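Local coordinates for protein pseudouridylate synthase RPUSD4, mitochondrial (Homo sapiens, PDB 5UBA) that isomerises uridine to pseudouridine in several mitochondrial RNAs, including the 16S ribosomal RNA, a modification needed for assembly of a functional mitochondrial ribosome, at residues E74-C79 and L92-D97; Q256-A261 and E268-C273; K113-I118 and L250-R255. All coordinates share one frame; numbering follows the deposited sequence. Where two conformers were deposited one is given.

Contact 1. Residues E74-C79 and L92-D97; sequences EPLHLC and LAWDKD
Leu76 lays its CD2 methyl over one face of the Trp94 indole, 3.6 Å from the centroid of the six-membered ring, and this CH-pi contact opens the close-packed half. The chi1 of -78° sets CG of Leu76 beside its backbone N, from where the CD2 branch reaches the ring; His69 stacks on the same indole. His77 and Ala93 form an antiparallel hydrogen-bonded pair: His77 N gives to Ala93 O at 2.8 Å, and Ala93 N returns a bond to His77 O at 2.9 Å. On the face that carries Ala93 and His77, Cys79 SG rests on Ala93 CB, 3.7 Å away, and meets Val102 of helix 96-107.

The other half is looser and wetter. Lys96 crosses the His77 imidazole at about a right angle, its CB over one ring face, while its amine leads away. Beyond the hydrogen-bonded pair, a water sits within hydrogen-bonding distance of Glu74 O (2.9 Å) and Trp94 O (2.7 Å). Asp95 occupies the N-cap position of helix 96-107; in the conformer given, OD2 accepts from Met98 N and weakly from Asp97 N. A short outer strand thus forms one edge of the four-stranded antiparallel sheet within the RluA-family pseudouridine synthase domain.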
ATOM      1  N   GLU A  74     -12.953 -14.465  21.707  1.00 22.95           N
ATOM      2  CA  GLU A  74     -13.846 -14.005  20.655  1.00 24.23           C
ATOM      3  C   GLU A  74     -12.977 -13.398  19.569  1.00 21.35           C
ATOM      4  O   GLU A  74     -11.805 -13.145  19.830  1.00 22.30           O
ATOM      5  CB  GLU A  74     -14.848 -12.980  21.201  1.00 27.42           C
ATOM      6  CG  GLU A  74     -15.883 -13.612  22.128  1.00 30.79           C
ATOM      7  CD  GLU A  74     -16.803 -14.569  21.387  1.00 34.61           C
ATOM      8  OE1 GLU A  74     -16.829 -15.781  21.727  1.00 41.31           O
ATOM      9  OE2 GLU A  74     -17.497 -14.109  20.448  1.00 38.97           O
ATOM     10  N   PRO A  75     -13.550 -13.173  18.369  1.00 22.54           N
ATOM     11  CA  PRO A  75     -12.680 -12.785  17.238  1.00 20.86           C
ATOM     12  C   PRO A  75     -11.943 -11.462  17.424  1.00 22.19           C
ATOM     13  O   PRO A  75     -12.431 -10.563  18.108  1.00 22.33           O
ATOM     14  CB  PRO A  75     -13.651 -12.715  16.051  1.00 22.69           C
ATOM     15  CG  PRO A  75     -14.788 -13.631  16.437  1.00 23.04           C
ATOM     16  CD  PRO A  75     -14.920 -13.471  17.914  1.00 23.20           C
ATOM     17  N   LEU A  76     -10.753 -11.372  16.835  1.00 19.71           N
ATOM     18  CA  LEU A  76     -10.088 -10.075  16.694  1.00 19.05           C
ATOM     19  C   LEU A  76     -10.924  -9.202  15.761  1.00 18.43           C
ATOM     20  O   LEU A  76     -11.752  -9.684  14.994  1.00 18.27           O
ATOM     21  CB  LEU A  76      -8.660 -10.295  16.153  1.00 19.39           C
ATOM     22  CG  LEU A  76      -7.664 -10.779  17.198  1.00 19.15           C
ATOM     23  CD1 LEU A  76      -6.498 -11.557  16.587  1.00 19.62           C
ATOM     24  CD2 LEU A  76      -7.095  -9.609  17.993  1.00 19.18           C
ATOM     25  N   HIS A  77     -10.721  -7.880  15.878  1.00 17.51           N
ATOM     26  CA  HIS A  77     -11.409  -6.872  15.102  1.00 18.36           C
ATOM     27  C   HIS A  77     -10.463  -6.087  14.208  1.00 17.00           C
ATOM     28  O   HIS A  77      -9.378  -5.684  14.628  1.00 17.23           O
ATOM     29  CB  HIS A  77     -12.068  -5.881  16.059  1.00 20.06           C
ATOM     30  CG  HIS A  77     -13.069  -6.526  16.951  1.00 22.89           C
ATOM     31  ND1 HIS A  77     -14.399  -6.622  16.618  1.00 26.43           N
ATOM     32  CD2 HIS A  77     -12.928  -7.137  18.147  1.00 23.63           C
ATOM     33  CE1 HIS A  77     -15.039  -7.275  17.573  1.00 26.42           C
ATOM     34  NE2 HIS A  77     -14.170  -7.602  18.510  1.00 24.87           N
ATOM     35  N   LEU A  78     -10.939  -5.840  13.000  1.00 19.09           N
ATOM     36  CA  LEU A  78     -10.275  -4.944  12.043  1.00 19.02           C
ATOM     37  C   LEU A  78     -10.299  -3.509  12.568  1.00 19.51           C
ATOM     38  O   LEU A  78     -11.305  -3.058  13.154  1.00 20.07           O
ATOM     39  CB  LEU A  78     -11.000  -4.950  10.699  1.00 21.46           C
ATOM     40  CG  LEU A  78     -11.044  -6.261   9.911  1.00 23.82           C
ATOM     41  CD1 LEU A  78     -11.952  -6.138   8.699  1.00 25.39           C
ATOM     42  CD2 LEU A  78      -9.636  -6.704   9.523  1.00 24.07           C
ATOM     43  N   CYS A  79      -9.177  -2.817  12.372  1.00 17.86           N
ATOM     44  CA  CYS A  79      -9.064  -1.369  12.667  1.00 17.99           C
ATOM     45  C   CYS A  79      -8.878  -0.463  11.459  1.00 18.45           C
ATOM     46  O   CYS A  79      -9.043   0.744  11.581  1.00 18.43           O
ATOM     47  CB  CYS A  79      -7.889  -1.160  13.596  1.00 17.66           C
ATOM     48  SG  CYS A  79      -8.063  -1.970  15.209  1.00 19.28           S
ATOM     49  N   LEU A  92      -4.819  -4.996  14.412  1.00 15.39           N
ATOM     50  CA  LEU A  92      -6.047  -5.647  14.851  1.00 15.56           C
ATOM     51  C   LEU A  92      -6.221  -5.359  16.334  1.00 16.09           C
ATOM     52  O   LEU A  92      -5.258  -5.123  17.042  1.00 16.60           O
ATOM     53  CB  LEU A  92      -5.925  -7.166  14.666  1.00 16.87           C
ATOM     54  CG  LEU A  92      -5.538  -7.657  13.280  1.00 17.39           C
ATOM     55  CD1 LEU A  92      -5.338  -9.178  13.256  1.00 17.48           C
ATOM     56  CD2 LEU A  92      -6.578  -7.260  12.273  1.00 17.29           C
ATOM     57  N   ALA A  93      -7.476  -5.376  16.805  1.00 17.07           N
ATOM     58  CA  ALA A  93      -7.777  -5.148  18.215  1.00 17.84           C
ATOM     59  C   ALA A  93      -8.609  -6.266  18.824  1.00 17.80           C
ATOM     60  O   ALA A  93      -9.524  -6.771  18.180  1.00 18.97           O
ATOM     61  CB  ALA A  93      -8.530  -3.853  18.390  1.00 18.46           C
ATOM     62  N   TRP A  94      -8.327  -6.556  20.072  1.00 19.83           N
ATOM     63  CA  TRP A  94      -9.104  -7.548  20.829  1.00 20.38           C
ATOM     64  C   TRP A  94     -10.548  -7.110  21.115  1.00 22.57           C
ATOM     65  O   TRP A  94     -11.475  -7.914  21.005  1.00 23.95           O
ATOM     66  CB  TRP A  94      -8.391  -7.814  22.155  1.00 21.63           C
ATOM     67  CG  TRP A  94      -7.153  -8.591  22.000  1.00 21.26           C
ATOM     68  CD1 TRP A  94      -5.876  -8.185  22.229  1.00 21.58           C
ATOM     69  CD2 TRP A  94      -7.076  -9.958  21.584  1.00 21.82           C
ATOM     70  NE1 TRP A  94      -4.998  -9.218  21.963  1.00 22.31           N
ATOM     71  CE2 TRP A  94      -5.711 -10.310  21.556  1.00 21.69           C
ATOM     72  CE3 TRP A  94      -8.032 -10.908  21.207  1.00 22.44           C
ATOM     73  CZ2 TRP A  94      -5.271 -11.602  21.186  1.00 22.41           C
ATOM     74  CZ3 TRP A  94      -7.595 -12.190  20.852  1.00 22.39           C
ATOM     75  CH2 TRP A  94      -6.233 -12.507  20.837  1.00 22.55           C
ATOM     76  N   ASP A  95     -10.716  -5.820  21.446  1.00 22.50           N
ATOM     77  CA  ASP A  95     -11.981  -5.247  21.930  0.50 23.94           C
ATOM     78  C   ASP A  95     -12.638  -4.421  20.813  1.00 24.07           C
ATOM     79  O   ASP A  95     -11.963  -3.647  20.144  1.00 21.83           O
ATOM     80  CB  ASP A  95     -11.664  -4.374  23.156  0.50 25.37           C
ATOM     81  CG  ASP A  95     -12.898  -3.782  23.814  0.50 25.98           C
ATOM     82  OD1 ASP A  95     -13.558  -4.481  24.604  0.50 27.97           O
ATOM     83  OD2 ASP A  95     -13.180  -2.600  23.558  0.50 26.78           O
ATOM     84  N   LYS A  96     -13.943  -4.571  20.606  1.00 24.12           N
ATOM     85  CA  LYS A  96     -14.656  -3.828  19.562  1.00 25.88           C
ATOM     86  C   LYS A  96     -14.579  -2.312  19.756  1.00 24.71           C
ATOM     87  O   LYS A  96     -14.497  -1.569  18.771  1.00 24.84           O
ATOM     88  CB  LYS A  96     -16.135  -4.237  19.535  1.00 28.55           C
ATOM     89  CG  LYS A  96     -16.890  -3.754  18.311  1.00 31.73           C
ATOM     90  CD  LYS A  96     -18.163  -4.568  18.055  1.00 34.23           C
ATOM     91  CE  LYS A  96     -18.445  -4.684  16.566  1.00 38.41           C
ATOM     92  NZ  LYS A  96     -18.537  -3.347  15.917  1.00 41.80           N
ATOM     93  N   ASP A  97     -14.652  -1.866  21.003  1.00 25.75           N
ATOM     94  CA  ASP A  97     -14.597  -0.433  21.277  1.00 26.46           C
ATOM     95  C   ASP A  97     -13.217   0.122  20.991  1.00 25.26           C
ATOM     96  O   ASP A  97     -13.104   1.241  20.480  1.00 23.78           O
ATOM     97  CB  ASP A  97     -15.034  -0.110  22.709  1.00 29.70           C
ATOM     98  CG  ASP A  97     -16.505  -0.369  22.935  1.00 31.05           C
ATOM     99  OD1 ASP A  97     -17.326  -0.206  22.005  1.00 33.73           O
ATOM    100  OD2 ASP A  97     -16.845  -0.743  24.064  1.00 38.91           O
TER
HETATM  101  O   HOH W   1     -11.562 -10.562  21.206  1.00 30.39           O

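Contact 2. Residues Q256-A261 and E268-C273; sequences QLILPA and ELNLVC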
ATOM      1  N   GLN A 256       5.372   1.655   7.860  1.00 14.18           N
ATOM      2  CA  GLN A 256       5.319   2.199   9.204  1.00 15.43           C
ATOM      3  C   GLN A 256       3.952   2.792   9.521  1.00 15.38           C
ATOM      4  O   GLN A 256       3.331   3.403   8.659  1.00 14.88           O
ATOM      5  CB  GLN A 256       6.387   3.284   9.331  1.00 16.68           C
ATOM      6  CG  GLN A 256       6.450   4.027  10.653  1.00 18.01           C
ATOM      7  CD  GLN A 256       7.641   4.954  10.720  1.00 20.08           C
ATOM      8  OE1 GLN A 256       7.976   5.619   9.727  1.00 21.45           O
ATOM      9  NE2 GLN A 256       8.302   5.007  11.885  1.00 20.68           N
ATOM     10  N   LEU A 257       3.534   2.664  10.787  1.00 14.87           N
ATOM     11  CA  LEU A 257       2.374   3.359  11.336  1.00 16.23           C
ATOM     12  C   LEU A 257       2.762   3.962  12.652  1.00 16.54           C
ATOM     13  O   LEU A 257       3.349   3.264  13.479  1.00 17.71           O
ATOM     14  CB  LEU A 257       1.233   2.384  11.634  1.00 18.01           C
ATOM     15  CG  LEU A 257       0.338   1.866  10.545  1.00 19.35           C
ATOM     16  CD1 LEU A 257      -0.760   1.011  11.162  1.00 21.14           C
ATOM     17  CD2 LEU A 257      -0.282   3.004   9.725  1.00 19.50           C
ATOM     18  N   ILE A 258       2.442   5.232  12.873  1.00 16.47           N
ATOM     19  CA  ILE A 258       2.674   5.839  14.189  1.00 18.93           C
ATOM     20  C   ILE A 258       1.286   6.194  14.730  1.00 18.98           C
ATOM     21  O   ILE A 258       0.585   7.026  14.145  1.00 19.39           O
ATOM     22  CB  ILE A 258       3.605   7.062  14.150  1.00 19.34           C
ATOM     23  CG1 ILE A 258       4.918   6.726  13.414  1.00 20.35           C
ATOM     24  CG2 ILE A 258       3.877   7.544  15.583  1.00 19.79           C
ATOM     25  CD1 ILE A 258       5.820   7.930  13.210  1.00 22.48           C
ATOM     26  N   LEU A 259       0.892   5.514  15.808  1.00 21.61           N
ATOM     27  CA  LEU A 259      -0.423   5.679  16.428  1.00 23.24           C
ATOM     28  C   LEU A 259      -0.233   6.536  17.677  1.00 24.24           C
ATOM     29  O   LEU A 259       0.679   6.279  18.457  1.00 25.05           O
ATOM     30  CB  LEU A 259      -0.996   4.335  16.888  1.00 25.10           C
ATOM     31  CG  LEU A 259      -1.491   3.307  15.891  1.00 27.10           C
ATOM     32  CD1 LEU A 259      -1.791   1.992  16.613  1.00 28.62           C
ATOM     33  CD2 LEU A 259      -2.754   3.813  15.236  1.00 28.12           C
ATOM     34  N   PRO A 260      -1.103   7.534  17.889  1.00 26.15           N
ATOM     35  CA  PRO A 260      -1.059   8.241  19.169  1.00 28.99           C
ATOM     36  C   PRO A 260      -1.431   7.314  20.325  1.00 31.13           C
ATOM     37  O   PRO A 260      -1.945   6.202  20.107  1.00 29.50           O
ATOM     38  CB  PRO A 260      -2.077   9.381  18.992  1.00 29.29           C
ATOM     39  CG  PRO A 260      -2.937   8.986  17.866  1.00 29.01           C
ATOM     40  CD  PRO A 260      -2.184   7.999  17.014  1.00 27.02           C
ATOM     41  N   ALA A 261      -1.140   7.753  21.547  1.00 37.44           N
ATOM     42  CA  ALA A 261      -1.417   6.951  22.748  1.00 41.34           C
ATOM     43  C   ALA A 261      -2.901   6.584  22.849  1.00 41.55           C
ATOM     44  O   ALA A 261      -3.772   7.410  22.566  1.00 44.17           O
ATOM     45  CB  ALA A 261      -0.972   7.698  23.998  1.00 43.50           C
ATOM     46  N   GLU A 268       3.450   7.332  22.042  1.00 37.75           N
ATOM     47  CA  GLU A 268       3.129   6.866  20.686  1.00 35.88           C
ATOM     48  C   GLU A 268       3.546   5.433  20.445  1.00 31.70           C
ATOM     49  O   GLU A 268       4.554   4.990  20.960  1.00 29.82           O
ATOM     50  CB  GLU A 268       3.858   7.708  19.641  1.00 36.76           C
ATOM     51  CG  GLU A 268       3.460   9.163  19.567  1.00 39.93           C
ATOM     52  CD  GLU A 268       4.056   9.838  18.350  1.00 40.18           C
ATOM     53  OE1 GLU A 268       5.234   9.567  18.015  1.00 40.90           O
ATOM     54  OE2 GLU A 268       3.341  10.642  17.725  1.00 44.19           O
ATOM     55  N   LEU A 269       2.783   4.715  19.624  1.00 26.73           N
ATOM     56  CA  LEU A 269       3.184   3.395  19.200  1.00 24.69           C
ATOM     57  C   LEU A 269       3.717   3.529  17.767  1.00 23.12           C
ATOM     58  O   LEU A 269       2.986   3.962  16.895  1.00 24.42           O
ATOM     59  CB  LEU A 269       1.990   2.452  19.251  1.00 27.25           C
ATOM     60  CG  LEU A 269       2.269   0.974  19.003  1.00 28.40           C
ATOM     61  CD1 LEU A 269       3.424   0.432  19.829  1.00 29.98           C
ATOM     62  CD2 LEU A 269       0.999   0.185  19.272  1.00 29.83           C
ATOM     63  N   ASN A 270       4.978   3.173  17.559  1.00 20.20           N
ATOM     64  CA  ASN A 270       5.689   3.380  16.307  1.00 19.22           C
ATOM     65  C   ASN A 270       6.017   2.010  15.741  1.00 18.34           C
ATOM     66  O   ASN A 270       6.957   1.350  16.177  1.00 20.25           O
ATOM     67  CB  ASN A 270       6.946   4.207  16.586  1.00 19.71           C
ATOM     68  CG  ASN A 270       7.698   4.590  15.326  1.00 21.67           C
ATOM     69  OD1 ASN A 270       7.777   3.819  14.365  1.00 21.36           O
ATOM     70  ND2 ASN A 270       8.291   5.795  15.338  1.00 23.92           N
ATOM     71  N   LEU A 271       5.212   1.578  14.772  1.00 17.85           N
ATOM     72  CA  LEU A 271       5.228   0.204  14.258  1.00 17.21           C
ATOM     73  C   LEU A 271       5.916   0.191  12.917  1.00 16.91           C
ATOM     74  O   LEU A 271       5.555   0.984  12.030  1.00 16.01           O
ATOM     75  CB  LEU A 271       3.789  -0.294  14.087  1.00 16.99           C
ATOM     76  CG  LEU A 271       2.954  -0.312  15.378  1.00 17.40           C
ATOM     77  CD1 LEU A 271       1.475  -0.358  15.097  1.00 17.74           C
ATOM     78  CD2 LEU A 271       3.292  -1.481  16.293  1.00 17.91           C
ATOM     79  N   VAL A 272       6.919  -0.667  12.739  0.50 16.55           N
ATOM     80  CA  VAL A 272       7.635  -0.757  11.466  0.50 16.71           C
ATOM     81  C   VAL A 272       7.761  -2.216  11.062  0.50 16.79           C
ATOM     82  O   VAL A 272       8.043  -3.059  11.922  0.50 17.35           O
ATOM     83  CB  VAL A 272       9.021  -0.090  11.546  0.50 17.23           C
ATOM     84  CG1 VAL A 272       9.828  -0.311  10.259  0.50 17.36           C
ATOM     85  CG2 VAL A 272       8.870   1.397  11.844  0.50 18.01           C
ATOM     86  N   CYS A 273       7.578  -2.496   9.762  1.00 15.49           N
ATOM     87  CA  CYS A 273       7.590  -3.846   9.188  1.00 15.77           C
ATOM     88  C   CYS A 273       8.698  -3.985   8.154  1.00 16.20           C
ATOM     89  O   CYS A 273       8.809  -3.167   7.229  1.00 15.49           O
ATOM     90  CB  CYS A 273       6.235  -4.168   8.519  1.00 15.79           C
ATOM     91  SG  CYS A 273       6.058  -5.884   8.046  1.00 17.05           S
TER
HETATM   92  O   HOH W   2      10.166   7.083  13.320  1.00 37.63           O
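Gln256 and Asn270 make the one direct side-chain hydrogen bond between the two strands, and the rest of the contact can be sorted around it by chemistry. Gln256 NE2 donates a hydrogen bond to Asn270 OD1 at 2.8 Å. The acceptor lies in the amide plane of Gln256, yet the donor sits 20° out of the carbonyl plane of Asn270, since the two amides are turned 47° against each other. Both residues hold CG anti to the backbone N, which brings the amides together diagonally across the strands. A water accepts from Gln256 NE2 and from Asn270 ND2, so that it closes a small polar ring.

Backbone bonds supply the regular part. Leu257 pairs with Leu271, and Leu259 with Leu269, each couple joined by two N-H to O bonds; that from Leu271 N to Leu257 O is 2.8 Å long and nearly straight, at 173°. At the non-hydrogen-bonded positions, Gln256 CA and Ile258 CA point C-H groups at Leu271 O and Leu269 O, at 3.1 Å and 3.3 Å.

Van der Waals contacts divide by face. On the leucine side, Leu259 CD1 meets Leu271 CD1 at 4.3 Å. On the other, Ile258 runs alongside Asn270, and its CG2 methyl touches the Glu268 carboxylate, 3.4 Å from OE1; in the conformer given, Val272 CG2 packs by the stem of Gln256.

The two strands form a beta hairpin whose leucine face lies against the neighbouring antiparallel sheet: Leu269 meets Leu36, Leu271 meets Val38 and Val91, and Leu257 meets Val89 and Val91. Strand 112-120 flanks the hairpin beyond strand 252-259, and its Lys114 and Val112 make backbone hydrogen bonds with Gln256 and Ile258.

Contact 3. Residues K113-I118 and L250-R255; sequences KKYWAI and LHLHAR
Trp116 carries the side chain of Arg255 along one face of its indole. The guanidinium lies almost flat on the six-membered ring, with centres 4.0 Å apart and planes at 26°, a cation-pi stack, while CG of Arg255 sits 3.8 Å from the centroid of the five-membered ring. A bend at chi2 (67°) runs the arginine chain along the indole. Glu190 receives the bond from Trp116 NE1, which helps fix the ring's rotation. A leucine in place of Trp116 would probably leave the guanidinium without its aromatic bed and Glu190 without its indole donor.

Trp116 and His253 form the hydrogen-bonded pair, Trp116 N to His253 O at 2.8 Å and the return bond at 2.9 Å from His253 N to Trp116 O. Weaker bonds flank it, from Arg255 N to Lys114 O and from Ile118 N to His251 O. On the opposite face, Tyr115 CD2 approaches Leu252 CD1 at 3.9 Å, and Ala254 CB adjoins CE2 of the tyrosine ring. The side chain of Leu252 is about 6 Å from that of Asp83, the probable active-site residue. These antiparallel strands belong to the central mixed sheet of the pseudouridine synthase fold, beside the probable catalytic cleft.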
ATOM      1  N   LYS A 113       0.930   7.311   8.396  1.00 15.49           N
ATOM      2  CA  LYS A 113       0.971   6.104   7.563  1.00 15.54           C
ATOM      3  C   LYS A 113       2.098   6.296   6.562  1.00 15.09           C
ATOM      4  O   LYS A 113       2.018   7.225   5.765  1.00 16.20           O
ATOM      5  CB  LYS A 113      -0.336   5.942   6.762  1.00 17.03           C
ATOM      6  CG  LYS A 113      -1.611   5.755   7.572  1.00 18.62           C
ATOM      7  CD  LYS A 113      -2.886   5.818   6.719  1.00 19.06           C
ATOM      8  CE  LYS A 113      -3.176   7.189   6.133  1.00 20.28           C
ATOM      9  NZ  LYS A 113      -4.299   7.220   5.167  1.00 21.84           N
ATOM     10  N   LYS A 114       3.135   5.457   6.600  1.00 14.59           N
ATOM     11  CA  LYS A 114       4.244   5.526   5.637  0.50 15.50           C
ATOM     12  C   LYS A 114       4.291   4.253   4.807  1.00 14.51           C
ATOM     13  O   LYS A 114       4.217   3.163   5.361  1.00 14.65           O
ATOM     14  CB  LYS A 114       5.588   5.682   6.337  0.50 17.42           C
ATOM     15  CG  LYS A 114       5.739   6.904   7.233  0.50 19.19           C
ATOM     16  CD  LYS A 114       5.728   8.198   6.439  0.50 21.65           C
ATOM     17  CE  LYS A 114       6.163   9.362   7.317  0.50 23.02           C
ATOM     18  NZ  LYS A 114       6.305  10.653   6.585  0.50 24.62           N
ATOM     19  N   TYR A 115       4.437   4.412   3.499  1.00 13.48           N
ATOM     20  CA  TYR A 115       4.536   3.303   2.572  1.00 13.75           C
ATOM     21  C   TYR A 115       5.825   3.432   1.816  1.00 13.51           C
ATOM     22  O   TYR A 115       6.317   4.536   1.611  1.00 14.27           O
ATOM     23  CB  TYR A 115       3.389   3.293   1.590  1.00 14.40           C
ATOM     24  CG  TYR A 115       2.039   2.983   2.169  1.00 16.00           C
ATOM     25  CD1 TYR A 115       1.382   3.916   2.944  1.00 17.31           C
ATOM     26  CD2 TYR A 115       1.394   1.791   1.850  1.00 17.57           C
ATOM     27  CE1 TYR A 115       0.121   3.658   3.456  1.00 19.12           C
ATOM     28  CE2 TYR A 115       0.139   1.512   2.361  1.00 19.55           C
ATOM     29  CZ  TYR A 115      -0.491   2.460   3.134  1.00 20.01           C
ATOM     30  OH  TYR A 115      -1.757   2.189   3.638  1.00 26.25           O
ATOM     31  N   TRP A 116       6.379   2.308   1.415  1.00 13.36           N
ATOM     32  CA  TRP A 116       7.534   2.286   0.519  1.00 13.74           C
ATOM     33  C   TRP A 116       7.109   1.631  -0.773  1.00 13.10           C
ATOM     34  O   TRP A 116       6.434   0.587  -0.777  1.00 13.91           O
ATOM     35  CB  TRP A 116       8.688   1.511   1.134  1.00 14.11           C
ATOM     36  CG  TRP A 116       9.454   2.262   2.196  1.00 14.66           C
ATOM     37  CD1 TRP A 116       9.133   3.451   2.806  1.00 14.08           C
ATOM     38  CD2 TRP A 116      10.688   1.853   2.762  1.00 16.18           C
ATOM     39  NE1 TRP A 116      10.100   3.791   3.732  1.00 15.44           N
ATOM     40  CE2 TRP A 116      11.062   2.818   3.728  1.00 16.37           C
ATOM     41  CE3 TRP A 116      11.518   0.751   2.551  1.00 18.80           C
ATOM     42  CZ2 TRP A 116      12.231   2.714   4.471  1.00 18.05           C
ATOM     43  CZ3 TRP A 116      12.696   0.658   3.291  1.00 19.67           C
ATOM     44  CH2 TRP A 116      13.045   1.635   4.223  1.00 19.05           C
ATOM     45  N   ALA A 117       7.545   2.216  -1.899  1.00 13.04           N
ATOM     46  CA  ALA A 117       7.264   1.683  -3.219  1.00 12.55           C
ATOM     47  C   ALA A 117       8.493   1.780  -4.090  1.00 12.70           C
ATOM     48  O   ALA A 117       9.304   2.685  -3.938  1.00 13.55           O
ATOM     49  CB  ALA A 117       6.133   2.425  -3.881  1.00 12.98           C
ATOM     50  N   ILE A 118       8.628   0.836  -5.006  1.00 12.80           N
ATOM     51  CA  ILE A 118       9.584   0.989  -6.111  1.00 13.31           C
ATOM     52  C   ILE A 118       8.820   1.504  -7.288  1.00 13.88           C
ATOM     53  O   ILE A 118       7.769   0.968  -7.645  1.00 14.04           O
ATOM     54  CB  ILE A 118      10.249  -0.340  -6.488  1.00 13.78           C
ATOM     55  CG1 ILE A 118      11.041  -0.871  -5.304  1.00 14.22           C
ATOM     56  CG2 ILE A 118      11.150  -0.139  -7.730  1.00 14.05           C
ATOM     57  CD1 ILE A 118      11.745  -2.184  -5.608  1.00 15.05           C
ATOM     58  N   LEU A 250       2.914  -6.160  -7.708  1.00 14.32           N
ATOM     59  CA  LEU A 250       3.013  -4.780  -7.206  1.00 13.87           C
ATOM     60  C   LEU A 250       4.039  -4.696  -6.078  1.00 14.41           C
ATOM     61  O   LEU A 250       4.174  -5.623  -5.284  1.00 14.55           O
ATOM     62  CB  LEU A 250       1.661  -4.323  -6.692  1.00 13.93           C
ATOM     63  CG  LEU A 250       1.513  -2.824  -6.442  1.00 14.39           C
ATOM     64  CD1 LEU A 250       1.470  -2.015  -7.740  1.00 14.63           C
ATOM     65  CD2 LEU A 250       0.252  -2.609  -5.626  1.00 14.59           C
ATOM     66  N   HIS A 251       4.792  -3.588  -6.034  1.00 13.20           N
ATOM     67  CA  HIS A 251       5.799  -3.313  -5.012  1.00 13.17           C
ATOM     68  C   HIS A 251       5.337  -2.125  -4.174  1.00 13.29           C
ATOM     69  O   HIS A 251       5.856  -1.012  -4.296  1.00 13.71           O
ATOM     70  CB  HIS A 251       7.174  -3.039  -5.629  1.00 13.41           C
ATOM     71  CG  HIS A 251       7.834  -4.259  -6.195  1.00 13.39           C
ATOM     72  ND1 HIS A 251       7.291  -4.988  -7.230  1.00 14.66           N
ATOM     73  CD2 HIS A 251       9.003  -4.846  -5.882  1.00 13.89           C
ATOM     74  CE1 HIS A 251       8.111  -5.994  -7.516  1.00 13.69           C
ATOM     75  NE2 HIS A 251       9.139  -5.942  -6.697  1.00 14.37           N
ATOM     76  N   LEU A 252       4.387  -2.384  -3.286  1.00 12.52           N
ATOM     77  CA  LEU A 252       3.822  -1.361  -2.378  1.00 13.17           C
ATOM     78  C   LEU A 252       3.681  -1.941  -0.978  1.00 13.15           C
ATOM     79  O   LEU A 252       2.869  -2.843  -0.768  1.00 14.03           O
ATOM     80  CB  LEU A 252       2.492  -0.849  -2.900  1.00 13.98           C
ATOM     81  CG  LEU A 252       1.771   0.199  -2.033  1.00 13.73           C
ATOM     82  CD1 LEU A 252       2.623   1.456  -1.885  1.00 13.87           C
ATOM     83  CD2 LEU A 252       0.426   0.564  -2.626  1.00 14.50           C
ATOM     84  N   HIS A 253       4.486  -1.437  -0.055  1.00 12.65           N
ATOM     85  CA  HIS A 253       4.616  -1.957   1.301  1.00 12.27           C
ATOM     86  C   HIS A 253       4.209  -0.901   2.342  1.00 12.27           C
ATOM     87  O   HIS A 253       4.728   0.226   2.324  1.00 12.31           O
ATOM     88  CB  HIS A 253       6.064  -2.353   1.524  1.00 12.95           C
ATOM     89  CG  HIS A 253       6.357  -2.885   2.890  1.00 13.27           C
ATOM     90  ND1 HIS A 253       5.811  -4.065   3.378  1.00 13.90           N
ATOM     91  CD2 HIS A 253       7.160  -2.404   3.863  1.00 13.73           C
ATOM     92  CE1 HIS A 253       6.299  -4.289   4.582  1.00 14.24           C
ATOM     93  NE2 HIS A 253       7.109  -3.299   4.911  1.00 14.04           N
ATOM     94  N   ALA A 254       3.317  -1.304   3.255  1.00 11.96           N
ATOM     95  CA  ALA A 254       2.961  -0.476   4.410  1.00 12.19           C
ATOM     96  C   ALA A 254       4.083  -0.665   5.431  1.00 12.56           C
ATOM     97  O   ALA A 254       4.153  -1.659   6.171  1.00 13.27           O
ATOM     98  CB  ALA A 254       1.604  -0.896   4.964  1.00 12.01           C
ATOM     99  N   ARG A 255       5.019   0.280   5.386  1.00 12.89           N
ATOM    100  CA  ARG A 255       6.256   0.224   6.136  1.00 14.08           C
ATOM    101  C   ARG A 255       6.116   0.601   7.592  1.00 14.42           C
ATOM    102  O   ARG A 255       6.763   0.012   8.462  1.00 15.15           O
ATOM    103  CB  ARG A 255       7.277   1.154   5.462  1.00 15.21           C
ATOM    104  CG  ARG A 255       8.583   1.318   6.196  1.00 17.35           C
ATOM    105  CD  ARG A 255       9.363   0.044   6.211  1.00 19.26           C
ATOM    106  NE  ARG A 255      10.712   0.290   6.677  1.00 20.73           N
ATOM    107  CZ  ARG A 255      11.646  -0.645   6.773  1.00 21.95           C
ATOM    108  NH1 ARG A 255      11.387  -1.908   6.439  1.00 21.54           N
ATOM    109  NH2 ARG A 255      12.868  -0.300   7.196  1.00 24.30           N
TER

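How the contacts relate
Contact 3 is the buried one, close to the centre of the chain, whereas contacts 1 and 2 are partly buried and keep a water-bearing side. Contacts 2 and 3 share strand 252-259 and form one continuous piece of sheet, and Cys273 O receives a probable hydrogen bond from His253 NE2. Contact 1 belongs to the other sheet and touches neither, its nearest atoms being about 7 Å from contact 2. The chemistry follows place: a charged group on an indole in the interior, amides and a carboxylate on the exposed hairpin face, and a methyl on an indole where a short edge strand begins.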